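RTX toxin RtxA (Vibrio vulnificus MO6-24/O, PDB 6IMP) is a secreted multifunctional toxin whose alpha/beta hydrolase effector domain probably acts as a hydrolase inside host cells during infection. Local coordinates at residues V239-K248 / L268-Y277. Residues are numbered along the deposited sequence; the frame is centred on the assembly and turned at random.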
# COMPACT_ATOMS: atom_id res chain seq x y z
N VAL A 239 -5.60 7.24 8.54
CA VAL A 239 -4.14 7.28 8.79
C VAL A 239 -3.86 7.62 10.25
O VAL A 239 -3.05 6.97 10.91
CB VAL A 239 -3.43 8.32 7.89
CG1 VAL A 239 -1.97 8.48 8.29
CG2 VAL A 239 -3.54 7.94 6.43
N GLU A 240 -4.50 8.70 10.70
CA GLU A 240 -4.48 9.16 12.10
C GLU A 240 -4.75 8.01 13.08
O GLU A 240 -3.91 7.70 13.94
CB GLU A 240 -5.53 10.26 12.29
CG GLU A 240 -5.11 11.42 13.19
CD GLU A 240 -6.08 12.60 13.10
OE1 GLU A 240 -6.65 12.83 12.01
OE2 GLU A 240 -6.26 13.29 14.13
N LYS A 241 -5.91 7.38 12.92
CA LYS A 241 -6.36 6.28 13.79
C LYS A 241 -5.38 5.10 13.76
O LYS A 241 -4.98 4.59 14.80
CB LYS A 241 -7.76 5.82 13.37
CG LYS A 241 -8.37 4.71 14.22
CD LYS A 241 -9.89 4.65 14.04
CE LYS A 241 -10.44 3.24 14.09
NZ LYS A 241 -10.23 2.60 15.42
N ASN A 242 -4.97 4.71 12.55
CA ASN A 242 -4.03 3.61 12.37
C ASN A 242 -2.60 3.95 12.86
O ASN A 242 -1.75 3.05 12.97
CB ASN A 242 -3.96 3.21 10.89
CG ASN A 242 -5.27 2.63 10.36
OD1 ASN A 242 -6.37 3.04 10.76
ND2 ASN A 242 -5.14 1.71 9.42
N LEU A 243 -2.31 5.23 13.11
CA LEU A 243 -0.96 5.65 13.54
C LEU A 243 -0.80 5.68 15.06
O LEU A 243 0.34 5.68 15.57
CB LEU A 243 -0.61 7.03 12.98
CG LEU A 243 0.11 7.10 11.63
CD1 LEU A 243 0.32 8.55 11.23
CD2 LEU A 243 1.45 6.37 11.70
N LYS A 244 -1.93 5.76 15.78
CA LYS A 244 -1.94 5.92 17.24
C LYS A 244 -1.24 4.77 17.92
O LYS A 244 -1.68 3.64 17.82
CB LYS A 244 -3.36 6.00 17.77
CG LYS A 244 -4.09 7.29 17.43
CD LYS A 244 -5.43 7.40 18.16
CE LYS A 244 -5.27 7.87 19.60
NZ LYS A 244 -6.25 8.95 19.95
N GLY A 245 -0.15 5.07 18.62
CA GLY A 245 0.58 4.06 19.36
C GLY A 245 1.82 3.69 18.61
O GLY A 245 2.59 2.82 19.04
N LEU A 246 2.01 4.33 17.45
CA LEU A 246 3.31 4.40 16.85
C LEU A 246 4.17 5.32 17.70
O LEU A 246 3.70 6.41 18.08
CB LEU A 246 3.24 4.92 15.41
CG LEU A 246 4.55 4.75 14.65
CD1 LEU A 246 4.86 3.28 14.39
CD2 LEU A 246 4.49 5.52 13.34
N PRO A 247 5.40 4.88 18.05
CA PRO A 247 6.42 5.79 18.55
C PRO A 247 6.51 7.07 17.71
O PRO A 247 6.82 7.01 16.52
CB PRO A 247 7.72 4.97 18.44
CG PRO A 247 7.32 3.61 17.92
CD PRO A 247 5.85 3.49 18.14
N LYS A 248 6.25 8.22 18.34
CA LYS A 248 6.06 9.48 17.60
C LYS A 248 7.36 10.07 17.05
O LYS A 248 7.34 11.06 16.31
CB LYS A 248 5.34 10.49 18.48
CG LYS A 248 3.96 10.03 18.93
CD LYS A 248 3.07 11.19 19.34
CE LYS A 248 2.13 10.80 20.48
NZ LYS A 248 0.88 11.62 20.49
N LEU A 268 -4.25 16.61 7.22
CA LEU A 268 -3.65 15.48 7.92
C LEU A 268 -2.25 15.82 8.37
O LEU A 268 -1.92 15.69 9.55
CB LEU A 268 -3.63 14.25 7.03
CG LEU A 268 -2.99 12.97 7.58
CD1 LEU A 268 -3.50 12.62 8.96
CD2 LEU A 268 -3.22 11.81 6.62
N ARG A 269 -1.44 16.31 7.44
CA ARG A 269 -0.06 16.72 7.73
C ARG A 269 0.01 17.61 8.96
O ARG A 269 0.84 17.40 9.85
CB ARG A 269 0.57 17.44 6.53
CG ARG A 269 1.70 18.40 6.90
CD ARG A 269 2.52 18.79 5.68
NE ARG A 269 3.49 17.76 5.36
CZ ARG A 269 3.62 17.15 4.18
NH1 ARG A 269 4.54 16.21 4.06
NH2 ARG A 269 2.87 17.46 3.14
N ALA A 270 -0.85 18.63 8.97
CA ALA A 270 -0.95 19.52 10.12
C ALA A 270 -1.22 18.70 11.39
O ALA A 270 -0.34 18.58 12.25
CB ALA A 270 -2.03 20.57 9.90
N LYS A 271 -2.38 18.06 11.47
CA LYS A 271 -2.74 17.24 12.64
C LYS A 271 -1.57 16.37 13.14
O LYS A 271 -1.46 16.11 14.34
CB LYS A 271 -3.94 16.33 12.33
CG LYS A 271 -5.21 17.08 11.97
CD LYS A 271 -6.47 16.33 12.41
CE LYS A 271 -7.72 17.19 12.24
NZ LYS A 271 -8.89 16.41 11.77
N LEU A 272 -0.73 15.90 12.23
CA LEU A 272 0.31 14.95 12.58
C LEU A 272 1.55 15.63 13.21
O LEU A 272 2.08 15.16 14.22
CB LEU A 272 0.70 14.07 11.37
CG LEU A 272 -0.33 13.06 10.80
CD1 LEU A 272 0.36 12.02 9.94
CD2 LEU A 272 -1.13 12.35 11.88
N ALA A 273 1.98 16.76 12.63
CA ALA A 273 3.03 17.60 13.23
C ALA A 273 2.59 18.06 14.62
O ALA A 273 3.35 18.00 15.60
CB ALA A 273 3.32 18.81 12.35
N ILE A 274 1.33 18.49 14.67
CA ILE A 274 0.70 19.00 15.88
C ILE A 274 0.76 17.99 17.02
O ILE A 274 1.06 18.36 18.15
CB ILE A 274 -0.78 19.36 15.61
CG1 ILE A 274 -0.87 20.60 14.71
CG2 ILE A 274 -1.52 19.62 16.91
CD1 ILE A 274 -2.25 20.85 14.14
N ALA A 275 0.49 16.73 16.71
CA ALA A 275 0.48 15.67 17.73
C ALA A 275 1.87 15.09 18.01
O ALA A 275 2.00 14.09 18.71
CB ALA A 275 -0.48 14.57 17.31
N GLY A 276 2.91 15.71 17.46
CA GLY A 276 4.29 15.40 17.84
C GLY A 276 4.97 14.35 16.98
O GLY A 276 6.12 13.99 17.23
N TYR A 277 4.25 13.85 15.96
CA TYR A 277 4.82 12.86 15.04
C TYR A 277 5.95 13.51 14.24
O TYR A 277 5.81 14.63 13.75
CB TYR A 277 3.77 12.30 14.07
CG TYR A 277 2.63 11.51 14.71
CD1 TYR A 277 2.83 10.21 15.22
CD2 TYR A 277 1.33 12.03 14.75
CE1 TYR A 277 1.78 9.48 15.78
CE2 TYR A 277 0.27 11.31 15.31
CZ TYR A 277 0.50 10.04 15.82
OH TYR A 277 -0.57 9.33 16.36
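Tyr277 reaches from the end of helix 260-274 across to the loop that follows helix 239-243, joining the two helices that precede and follow strand 252-256 in the chain of this alpha/beta hydrolase fold. The helix ends in a Schellman motif, with Gly276 as the C-prime residue at positive phi and Tyr277 N bonded back to Leu272 O. Tyr277 CG lies anti to its own carbonyl carbon (chi1 -64°), which swings the ring toward the type II turn from Leu243 to Leu246. There Tyr277 OH lies against the backbone, 3.8 Å from Lys244 CA, while Leu246 O comes near the plane of the ring at its edge.

Lys248 CD sits over one face of the Tyr277 ring, displaced from its centre, after Lys248 CG has passed the ring's side at 3.9 Å from Tyr277 CE1. The chain then bends at chi3 and brings its ammonium group to the end of the helix, where Lys248 NZ donates a hydrogen bond of 3.2 Å to Ala275 O. This bond lies in the carbonyl plane, at a C=O...N angle of 154°. The amine is too far from the ring centre for more than a weak cation-pi attraction.

Farther along, the two helices run roughly parallel, at 28°, and leucines bridge the gap between them. Leu243 CD1 meets Leu272 CD1 at 3.7 Å, the side chains crossing at about a right angle; Leu243 also touches Ile252 of the strand and Ala185 of helix 180-192. Leu268 sends CD2 onto the branch point of Val239, near Pro208. At the solvent-facing side the Glu240 carboxylate lies across the Lys271 chain, and both Glu240 OE1 and OE2 are 3.5 Å from Lys271 CD, whereas Lys271 NZ stays 4.2 Å from Glu240 OE1, too far for a salt bridge.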